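Local coordinates for protein putative alpha/beta hydrolase (Desulfitobacterium hafniense, PDB 4RPC) that is a putative alpha/beta hydrolase of undetermined substrate, probably cleaving it through a serine-histidine-acid triad, at residues R43-K46 with D47-L51; P237-G240 with H241-L245; S253-I256 with R257-L260. All blocks are in the same frame, centred on the assembly; numbering follows the deposited sequence.

Contact 1: R43-K46 with D47-L51; sequences RDLK and DRYCL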
ATOM      1  N   ARG A  43      15.897   4.517  -5.542  1.00 31.34           N
ATOM      2  CA  ARG A  43      17.328   4.798  -5.540  1.00 35.03           C
ATOM      3  C   ARG A  43      18.163   3.685  -4.948  1.00 35.27           C
ATOM      4  O   ARG A  43      19.186   3.337  -5.528  1.00 33.19           O
ATOM      5  CB  ARG A  43      17.663   6.105  -4.822  1.00 38.74           C
ATOM      6  CG  ARG A  43      17.181   7.332  -5.582  1.00 41.75           C
ATOM      7  CD  ARG A  43      17.883   8.593  -5.098  1.00 45.09           C
ATOM      8  NE  ARG A  43      17.455   8.909  -3.752  1.00 46.85           N
ATOM      9  CZ  ARG A  43      16.321   9.549  -3.447  1.00 49.94           C
ATOM     10  NH1 ARG A  43      15.477   9.984  -4.393  1.00 47.67           N
ATOM     11  NH2 ARG A  43      16.041   9.789  -2.167  1.00 51.65           N
ATOM     12  N   ASP A  44      17.709   3.096  -3.834  1.00 35.87           N
ATOM     13  CA  ASP A  44      18.448   1.974  -3.210  1.00 38.12           C
ATOM     14  C   ASP A  44      18.445   0.664  -4.022  1.00 35.67           C
ATOM     15  O   ASP A  44      19.399  -0.085  -3.966  1.00 35.04           O
ATOM     16  CB  ASP A  44      17.929   1.663  -1.812  1.00 39.73           C
ATOM     17  CG  ASP A  44      18.122   2.802  -0.850  1.00 46.51           C
ATOM     18  OD1 ASP A  44      18.992   3.688  -1.102  1.00 50.41           O
ATOM     19  OD2 ASP A  44      17.376   2.817   0.172  1.00 52.33           O
ATOM     20  N   LEU A  45      17.366   0.379  -4.745  1.00 32.57           N
ATOM     21  CA  LEU A  45      17.269  -0.893  -5.444  1.00 30.62           C
ATOM     22  C   LEU A  45      17.537  -0.820  -6.958  1.00 30.87           C
ATOM     23  O   LEU A  45      17.667  -1.849  -7.582  1.00 29.08           O
ATOM     24  CB  LEU A  45      15.883  -1.507  -5.189  1.00 29.06           C
ATOM     25  CG  LEU A  45      15.484  -1.679  -3.722  1.00 28.40           C
ATOM     26  CD1 LEU A  45      14.037  -2.115  -3.626  1.00 27.02           C
ATOM     27  CD2 LEU A  45      16.381  -2.697  -3.035  1.00 30.10           C
ATOM     28  N   LYS A  46      17.643   0.371  -7.545  1.00 32.73           N
ATOM     29  CA  LYS A  46      17.700   0.473  -9.008  1.00 34.54           C
ATOM     30  C   LYS A  46      18.939  -0.156  -9.629  1.00 36.01           C
ATOM     31  O   LYS A  46      18.892  -0.583 -10.771  1.00 34.51           O
ATOM     32  CB  LYS A  46      17.581   1.916  -9.477  1.00 35.94           C
ATOM     33  CG  LYS A  46      18.734   2.833  -9.131  1.00 39.56           C
ATOM     34  CD  LYS A  46      18.321   4.244  -9.502  1.00 43.27           C
ATOM     35  CE  LYS A  46      19.350   5.304  -9.118  1.00 45.79           C
ATOM     36  NZ  LYS A  46      20.427   5.277 -10.139  1.00 52.88           N
ATOM     37  N   ASP A  47      20.040  -0.204  -8.876  1.00 38.46           N
ATOM     38  CA  ASP A  47      21.252  -0.898  -9.322  1.00 40.90           C
ATOM     39  C   ASP A  47      20.959  -2.342  -9.801  1.00 38.88           C
ATOM     40  O   ASP A  47      21.558  -2.819 -10.740  1.00 37.06           O
ATOM     41  CB  ASP A  47      22.347  -0.883  -8.213  1.00 44.54           C
ATOM     42  CG  ASP A  47      21.984  -1.749  -6.959  1.00 48.68           C
ATOM     43  OD1 ASP A  47      20.892  -1.584  -6.337  1.00 47.43           O
ATOM     44  OD2 ASP A  47      22.816  -2.618  -6.569  1.00 52.43           O
ATOM     45  N   ARG A  48      19.990  -3.005  -9.171  1.00 36.31           N
ATOM     46  CA  ARG A  48      19.828  -4.415  -9.312  1.00 37.68           C
ATOM     47  C   ARG A  48      18.398  -4.848  -9.730  1.00 34.48           C
ATOM     48  O   ARG A  48      18.211  -5.773 -10.532  1.00 33.49           O
ATOM     49  CB  ARG A  48      20.256  -5.026  -7.991  1.00 40.55           C
ATOM     50  CG  ARG A  48      19.637  -6.363  -7.686  1.00 46.15           C
ATOM     51  CD  ARG A  48      20.252  -7.489  -8.507  1.00 52.25           C
ATOM     52  NE  ARG A  48      20.148  -8.740  -7.743  1.00 56.51           N
ATOM     53  CZ  ARG A  48      20.055  -9.959  -8.265  1.00 58.52           C
ATOM     54  NH1 ARG A  48      20.057 -10.156  -9.596  1.00 59.49           N
ATOM     55  NH2 ARG A  48      19.943 -10.989  -7.436  1.00 60.42           N
ATOM     56  N   TYR A  49      17.388  -4.176  -9.207  1.00 31.74           N
ATOM     57  CA  TYR A  49      16.023  -4.581  -9.464  1.00 29.98           C
ATOM     58  C   TYR A  49      15.308  -3.805 -10.526  1.00 29.22           C
ATOM     59  O   TYR A  49      15.576  -2.621 -10.736  1.00 28.02           O
ATOM     60  CB  TYR A  49      15.231  -4.510  -8.158  1.00 29.89           C
ATOM     61  CG  TYR A  49      15.868  -5.433  -7.161  1.00 29.67           C
ATOM     62  CD1 TYR A  49      15.601  -6.772  -7.213  1.00 28.66           C
ATOM     63  CD2 TYR A  49      16.792  -4.967  -6.233  1.00 30.97           C
ATOM     64  CE1 TYR A  49      16.200  -7.653  -6.348  1.00 32.20           C
ATOM     65  CE2 TYR A  49      17.401  -5.843  -5.350  1.00 32.80           C
ATOM     66  CZ  TYR A  49      17.100  -7.185  -5.417  1.00 32.01           C
ATOM     67  OH  TYR A  49      17.681  -8.092  -4.589  1.00 34.77           O
ATOM     68  N   CYS A  50      14.370  -4.504 -11.171  1.00 27.14           N
ATOM     69  CA  CYS A  50      13.398  -3.874 -12.002  1.00 27.09           C
ATOM     70  C   CYS A  50      12.231  -3.381 -11.118  1.00 25.60           C
ATOM     71  O   CYS A  50      11.484  -4.178 -10.620  1.00 24.88           O
ATOM     72  CB  CYS A  50      12.867  -4.848 -13.030  1.00 27.55           C
ATOM     73  SG  CYS A  50      11.682  -4.035 -14.114  1.00 30.95           S
ATOM     74  N   LEU A  51      12.120  -2.068 -10.925  1.00 25.13           N
ATOM     75  CA  LEU A  51      11.096  -1.475 -10.099  1.00 25.24           C
ATOM     76  C   LEU A  51       9.950  -1.109 -10.993  1.00 23.08           C
ATOM     77  O   LEU A  51      10.117  -0.413 -11.983  1.00 23.63           O
ATOM     78  CB  LEU A  51      11.609  -0.201  -9.377  1.00 25.66           C
ATOM     79  CG  LEU A  51      12.630  -0.325  -8.233  1.00 27.04           C
ATOM     80  CD1 LEU A  51      12.530  -1.658  -7.497  1.00 25.03           C
ATOM     81  CD2 LEU A  51      14.048  -0.080  -8.682  1.00 27.37           C
TER
HETATM   82  O   HOH W   1      20.805   1.263  -6.313  1.00 30.23           O
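Arg48 N and Tyr49 N both bind Leu45 O in the connection between helix 39-45 and strand 50-54. Tyr49 N lies 2.9 Å from Leu45 O, nearly along the C=O axis, with an almost straight N-H...O angle of 172°. Arg48 N binds Leu45 O at 3.0 Å, from above the carbonyl plane. A water adds a bridge by donating to Arg43 O and accepting from Asp47 N, which lies 3.1 Å from the water oxygen.

The apolar contacts gather round Leu45. Its CB meets Tyr49 CD2 at 3.7 Å. With chi1 at -60°, the Tyr49 ring swings back beside its own N, which brings one edge close to the doubly held oxygen. Leu51, its side chain roughly perpendicular to that of Leu45, sets CD1 4.1 Å from Leu45 CB and CD2 3.7 Å from Lys46 CA.

Charge enters through Asp47, whose OD1 approaches Asp44 O. Arg257 NH2 forms a salt bridge with Asp47 OD1 and a weak hydrogen bond to Asp44 O, which probably eases the closeness of the two acceptors. Backbone bonds to Leu45 O and apolar contact with its side chain thus both join the helix to the strand that follows.

Contact 2: P237-G240 with H241-L245; sequences PNRG and HAEVL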
ATOM      1  N   PRO A 237       9.532  -0.537  16.200  1.00 39.79           N
ATOM      2  CA  PRO A 237       9.059   0.039  17.459  1.00 40.40           C
ATOM      3  C   PRO A 237       8.919   1.540  17.331  1.00 39.43           C
ATOM      4  O   PRO A 237       9.626   2.161  16.506  1.00 37.50           O
ATOM      5  CB  PRO A 237      10.179  -0.288  18.454  1.00 44.94           C
ATOM      6  CG  PRO A 237      11.424  -0.439  17.612  1.00 44.82           C
ATOM      7  CD  PRO A 237      10.989  -0.774  16.200  1.00 41.78           C
ATOM      8  N   ASN A 238       8.018   2.100  18.139  1.00 39.27           N
ATOM      9  CA  ASN A 238       7.705   3.525  18.165  1.00 39.22           C
ATOM     10  C   ASN A 238       7.434   4.078  16.806  1.00 36.28           C
ATOM     11  O   ASN A 238       7.803   5.233  16.543  1.00 35.48           O
ATOM     12  CB  ASN A 238       8.828   4.347  18.759  1.00 41.53           C
ATOM     13  CG  ASN A 238       9.077   3.993  20.143  1.00 44.67           C
ATOM     14  OD1 ASN A 238       8.143   3.980  20.919  1.00 47.03           O
ATOM     15  ND2 ASN A 238      10.318   3.641  20.480  1.00 46.35           N
ATOM     16  N   ARG A 239       6.790   3.272  15.963  1.00 34.39           N
ATOM     17  CA  ARG A 239       6.451   3.716  14.614  1.00 32.75           C
ATOM     18  C   ARG A 239       4.932   3.583  14.391  1.00 31.62           C
ATOM     19  O   ARG A 239       4.305   2.622  14.832  1.00 30.68           O
ATOM     20  CB  ARG A 239       7.266   2.964  13.550  1.00 31.80           C
ATOM     21  CG  ARG A 239       8.797   3.160  13.611  1.00 33.07           C
ATOM     22  CD  ARG A 239       9.153   4.618  13.350  1.00 34.08           C
ATOM     23  NE  ARG A 239      10.592   4.859  13.386  1.00 35.25           N
ATOM     24  CZ  ARG A 239      11.268   5.233  14.466  1.00 37.63           C
ATOM     25  NH1 ARG A 239      10.662   5.459  15.635  1.00 38.78           N
ATOM     26  NH2 ARG A 239      12.571   5.416  14.371  1.00 38.35           N
ATOM     27  N   GLY A 240       4.349   4.605  13.760  1.00 30.59           N
ATOM     28  CA  GLY A 240       2.946   4.552  13.366  1.00 29.52           C
ATOM     29  C   GLY A 240       2.703   4.205  11.908  1.00 27.02           C
ATOM     30  O   GLY A 240       3.594   3.794  11.178  1.00 25.43           O
ATOM     31  N   HIS A 241       1.467   4.383  11.485  1.00 26.61           N
ATOM     32  CA  HIS A 241       1.041   4.006  10.141  1.00 26.52           C
ATOM     33  C   HIS A 241       1.884   4.707   9.102  1.00 24.85           C
ATOM     34  O   HIS A 241       1.945   5.929   9.060  1.00 24.04           O
ATOM     35  CB  HIS A 241      -0.422   4.410   9.950  1.00 29.30           C
ATOM     36  CG  HIS A 241      -1.041   3.936   8.672  1.00 30.28           C
ATOM     37  ND1 HIS A 241      -1.552   2.673   8.522  1.00 31.05           N
ATOM     38  CD2 HIS A 241      -1.289   4.581   7.508  1.00 32.17           C
ATOM     39  CE1 HIS A 241      -2.100   2.552   7.325  1.00 32.11           C
ATOM     40  NE2 HIS A 241      -1.948   3.698   6.691  1.00 32.95           N
ATOM     41  N   ALA A 242       2.576   3.916   8.295  1.00 24.41           N
ATOM     42  CA  ALA A 242       3.451   4.433   7.232  1.00 24.46           C
ATOM     43  C   ALA A 242       4.641   5.296   7.698  1.00 25.64           C
ATOM     44  O   ALA A 242       5.243   5.959   6.870  1.00 25.87           O
ATOM     45  CB  ALA A 242       2.596   5.211   6.219  1.00 24.50           C
ATOM     46  N   GLU A 243       4.979   5.300   9.005  1.00 26.80           N
ATOM     47  CA  GLU A 243       6.109   6.107   9.529  1.00 28.71           C
ATOM     48  C   GLU A 243       7.502   5.612   9.004  1.00 28.64           C
ATOM     49  O   GLU A 243       8.385   6.434   8.630  1.00 28.58           O
ATOM     50  CB  GLU A 243       6.101   6.115  11.066  1.00 30.85           C
ATOM     51  CG  GLU A 243       7.103   7.082  11.654  1.00 33.34           C
ATOM     52  CD  GLU A 243       6.871   7.431  13.116  1.00 36.45           C
ATOM     53  OE1 GLU A 243       5.993   6.807  13.798  1.00 36.34           O
ATOM     54  OE2 GLU A 243       7.627   8.344  13.610  1.00 40.06           O
ATOM     55  N   VAL A 244       7.673   4.302   8.932  1.00 27.47           N
ATOM     56  CA  VAL A 244       8.898   3.748   8.376  1.00 28.86           C
ATOM     57  C   VAL A 244       9.054   4.166   6.918  1.00 28.67           C
ATOM     58  O   VAL A 244      10.143   4.496   6.464  1.00 28.52           O
ATOM     59  CB  VAL A 244       8.924   2.205   8.448  1.00 29.92           C
ATOM     60  CG1 VAL A 244      10.261   1.692   7.922  1.00 31.38           C
ATOM     61  CG2 VAL A 244       8.793   1.706   9.890  1.00 30.98           C
ATOM     62  N   LEU A 245       7.956   4.161   6.163  1.00 26.56           N
ATOM     63  CA  LEU A 245       8.025   4.584   4.760  1.00 25.64           C
ATOM     64  C   LEU A 245       8.342   6.054   4.647  1.00 26.07           C
ATOM     65  O   LEU A 245       9.103   6.483   3.771  1.00 26.78           O
ATOM     66  CB  LEU A 245       6.658   4.287   4.090  1.00 24.54           C
ATOM     67  CG  LEU A 245       6.550   4.616   2.632  1.00 24.67           C
ATOM     68  CD1 LEU A 245       7.602   3.842   1.842  1.00 24.17           C
ATOM     69  CD2 LEU A 245       5.121   4.274   2.147  1.00 23.34           C
TER
HETATM   70  O   HOH W   2       7.579   7.733  16.121  1.00 39.41           O
HETATM   71  O   HOH W   3       5.571   2.110   9.991  1.00 20.68           O
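Glu243, in the first turn of helix 243-247, reaches back to the loop that carries His241, the histidine of what is probably the Ser-His-Glu triad of this alpha/beta-hydrolase fold. Glu243 CB lies 3.4 Å from Gly240 O, the carbonyl that accepts the backbone N-H of Glu243 in a bond of 3.0 Å and 169°. CG stands anti to the backbone N (chi1 -172°), and the chain runs on extended, which carries the carboxylate back over Arg239 and Gly240. On the way Glu243 CG meets Arg239 CD at 3.6 Å, the two side chains crossing almost squarely.

At the tip the two oxygens do different work. Glu243 OE1 takes the N-H of Gly240, with Gly240 N at 2.7 Å, on its anti lone pair, the one turned away from OE2, and also approaches Arg239 CA. OE2 accepts from a water that is also hydrogen-bonded to Asn238 O. No N-H of the Arg239 guanidinium points at the carboxylate, since OE2 lies well out of the guanidinium plane. Arg239 NE is 4.6 Å from Glu243 OE2, so any attraction is of charge alone. Arg239 instead sends NH1 to Asn238 O and NH2 to a salt bridge with Glu248, while its CG packs on Val244 CG2.

Gripped in this way through the N-H and C=O of Gly240, the loop immediately before His241 is tied to the helix that follows. The imidazole itself points elsewhere, with ND1 hydrogen-bonded to Glu213 and NE2 weakly to Ser96, the relay expected of a triad histidine. A second water closes the turn, giving a hydrogen to Gly240 O at 2.9 Å and accepting one from Val244 N.

Contact 3: S253-I256 with R257-L260; sequences SRLI and REIL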
ATOM      1  N   SER A 253      13.851  -0.768   1.844  1.00 31.64           N
ATOM      2  CA  SER A 253      14.863  -1.270   0.859  1.00 33.96           C
ATOM      3  C   SER A 253      15.661  -2.443   1.332  1.00 33.64           C
ATOM      4  O   SER A 253      15.845  -3.404   0.616  1.00 31.50           O
ATOM      5  CB  SER A 253      15.888  -0.202   0.538  1.00 36.01           C
ATOM      6  OG  SER A 253      15.226   0.844  -0.063  1.00 40.80           O
ATOM      7  N   ARG A 254      16.184  -2.312   2.537  1.00 35.03           N
ATOM      8  CA  ARG A 254      17.026  -3.356   3.119  1.00 37.24           C
ATOM      9  C   ARG A 254      16.201  -4.619   3.282  1.00 34.43           C
ATOM     10  O   ARG A 254      16.613  -5.701   2.951  1.00 35.32           O
ATOM     11  CB  ARG A 254      17.531  -2.879   4.473  1.00 41.37           C
ATOM     12  CG  ARG A 254      18.902  -3.336   4.845  1.00 47.78           C
ATOM     13  CD  ARG A 254      19.617  -2.273   5.664  1.00 52.67           C
ATOM     14  NE  ARG A 254      19.881  -2.720   7.022  1.00 56.91           N
ATOM     15  CZ  ARG A 254      20.867  -3.540   7.375  1.00 58.79           C
ATOM     16  NH1 ARG A 254      21.697  -4.055   6.468  1.00 61.04           N
ATOM     17  NH2 ARG A 254      21.015  -3.851   8.649  1.00 60.65           N
ATOM     18  N   LEU A 255      14.997  -4.472   3.774  1.00 32.38           N
ATOM     19  CA  LEU A 255      14.149  -5.621   4.005  1.00 31.69           C
ATOM     20  C   LEU A 255      13.785  -6.356   2.699  1.00 29.35           C
ATOM     21  O   LEU A 255      13.789  -7.594   2.643  1.00 28.72           O
ATOM     22  CB  LEU A 255      12.891  -5.138   4.698  1.00 32.46           C
ATOM     23  CG  LEU A 255      11.974  -6.200   5.272  1.00 34.08           C
ATOM     24  CD1 LEU A 255      12.763  -7.216   6.080  1.00 35.45           C
ATOM     25  CD2 LEU A 255      10.924  -5.510   6.149  1.00 34.63           C
ATOM     26  N   ILE A 256      13.477  -5.598   1.650  1.00 26.94           N
ATOM     27  CA  ILE A 256      13.202  -6.194   0.350  1.00 26.57           C
ATOM     28  C   ILE A 256      14.396  -7.037  -0.146  1.00 27.76           C
ATOM     29  O   ILE A 256      14.229  -8.167  -0.596  1.00 26.91           O
ATOM     30  CB  ILE A 256      12.819  -5.135  -0.709  1.00 25.35           C
ATOM     31  CG1 ILE A 256      11.412  -4.602  -0.422  1.00 24.44           C
ATOM     32  CG2 ILE A 256      12.780  -5.774  -2.080  1.00 25.20           C
ATOM     33  CD1 ILE A 256      11.005  -3.375  -1.234  1.00 24.31           C
ATOM     34  N   ARG A 257      15.592  -6.484  -0.037  1.00 30.28           N
ATOM     35  CA  ARG A 257      16.835  -7.196  -0.418  1.00 32.76           C
ATOM     36  C   ARG A 257      16.985  -8.442   0.412  1.00 33.99           C
ATOM     37  O   ARG A 257      17.300  -9.480  -0.128  1.00 33.97           O
ATOM     38  CB  ARG A 257      18.098  -6.341  -0.200  1.00 35.48           C
ATOM     39  CG  ARG A 257      18.296  -5.194  -1.183  1.00 37.17           C
ATOM     40  CD  ARG A 257      19.702  -4.559  -1.119  1.00 39.96           C
ATOM     41  NE  ARG A 257      19.952  -3.667  -2.275  1.00 41.96           N
ATOM     42  CZ  ARG A 257      20.542  -4.034  -3.419  1.00 45.20           C
ATOM     43  NH1 ARG A 257      20.979  -5.282  -3.598  1.00 46.57           N
ATOM     44  NH2 ARG A 257      20.685  -3.151  -4.412  1.00 47.00           N
ATOM     45  N   GLU A 258      16.735  -8.337   1.718  1.00 36.37           N
ATOM     46  CA  GLU A 258      16.897  -9.473   2.653  1.00 40.16           C
ATOM     47  C   GLU A 258      15.948 -10.596   2.351  1.00 37.98           C
ATOM     48  O   GLU A 258      16.340 -11.714   2.262  1.00 37.56           O
ATOM     49  CB  GLU A 258      16.658  -9.037   4.109  1.00 43.91           C
ATOM     50  CG  GLU A 258      17.775  -8.187   4.721  1.00 48.82           C
ATOM     51  CD  GLU A 258      17.387  -7.633   6.093  1.00 53.90           C
ATOM     52  OE1 GLU A 258      16.151  -7.542   6.400  1.00 58.61           O
ATOM     53  OE2 GLU A 258      18.313  -7.270   6.853  1.00 55.53           O
ATOM     54  N   ILE A 259      14.686 -10.267   2.169  1.00 35.88           N
ATOM     55  CA  ILE A 259      13.658 -11.249   1.792  1.00 35.92           C
ATOM     56  C   ILE A 259      13.919 -11.871   0.440  1.00 35.56           C
ATOM     57  O   ILE A 259      13.551 -12.996   0.195  1.00 34.65           O
ATOM     58  CB  ILE A 259      12.272 -10.554   1.773  1.00 36.70           C
ATOM     59  CG1 ILE A 259      11.819 -10.277   3.214  1.00 38.90           C
ATOM     60  CG2 ILE A 259      11.230 -11.331   0.970  1.00 35.24           C
ATOM     61  CD1 ILE A 259      10.685  -9.245   3.288  1.00 39.15           C
ATOM     62  N   LEU A 260      14.530 -11.133  -0.468  1.00 36.42           N
ATOM     63  CA  LEU A 260      14.874 -11.694  -1.766  1.00 37.64           C
ATOM     64  C   LEU A 260      16.235 -12.426  -1.801  1.00 41.83           C
ATOM     65  O   LEU A 260      16.832 -12.626  -2.855  1.00 42.66           O
ATOM     66  CB  LEU A 260      14.809 -10.604  -2.831  1.00 36.44           C
ATOM     67  CG  LEU A 260      13.411 -10.020  -3.015  1.00 34.21           C
ATOM     68  CD1 LEU A 260      13.451  -9.006  -4.152  1.00 33.74           C
ATOM     69  CD2 LEU A 260      12.410 -11.146  -3.296  1.00 33.57           C
TER
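The last turns of helix 249-259, near the C terminus of the chain, form this contact, in which Leu255 and Ile259 share one side of the helix and Ile256 meets Leu260 beside it. Four successive i to i+4 bonds run through it, from Arg257 N to Ser253 O at 3.2 Å down to Leu260 N with Ile256 O at 3.0 Å. The last is more bent, at 145°, as Leu260 leaves helical geometry.

Leu255 CG touches Ile259 CD1 at 3.9 Å. Leu255 has CG anti to its own N (chi1 -169°), which lets its CD1 swing toward the next turn and also approach Glu258 OE1 at 3.4 Å. Ile256 and Leu260 run alongside each other in the same direction and meet through Ile256 CG2 and Leu260 CD1.

On the side facing helix 39-45, Arg257, extended from CG to NE, reaches the segment 43-51, while Ser253 OG is hydrogen-bonded to Asp44 OD2. The leucine and isoleucine side chains press on strands 112-119, 204-210 and 232-236, an amphipathic helix laid over the central sheet as in the alpha/beta-hydrolase fold.

Overall arrangement
From the N terminus, contact 1 comes first and closes the turn between helix 39-45 and strand 50-54. Contact 2 follows far along the chain, closing the loop between strand 232-236, at one border of the sheet, and helix 243-247. Contact 3 closes no loop: it lies along helix 249-259 and its C-terminal end. The three are in series, so none nests within or crosses another. In space, contacts 1 and 3 touch, their centres about 11 Å apart, through Asp47 with Arg257 and Asp44 with Ser253, joining helix 39-45 and the loop after it to helix 249-259. Contact 2 touches neither, its centre about 23 Å from that of contact 1, and holds the probable triad histidine.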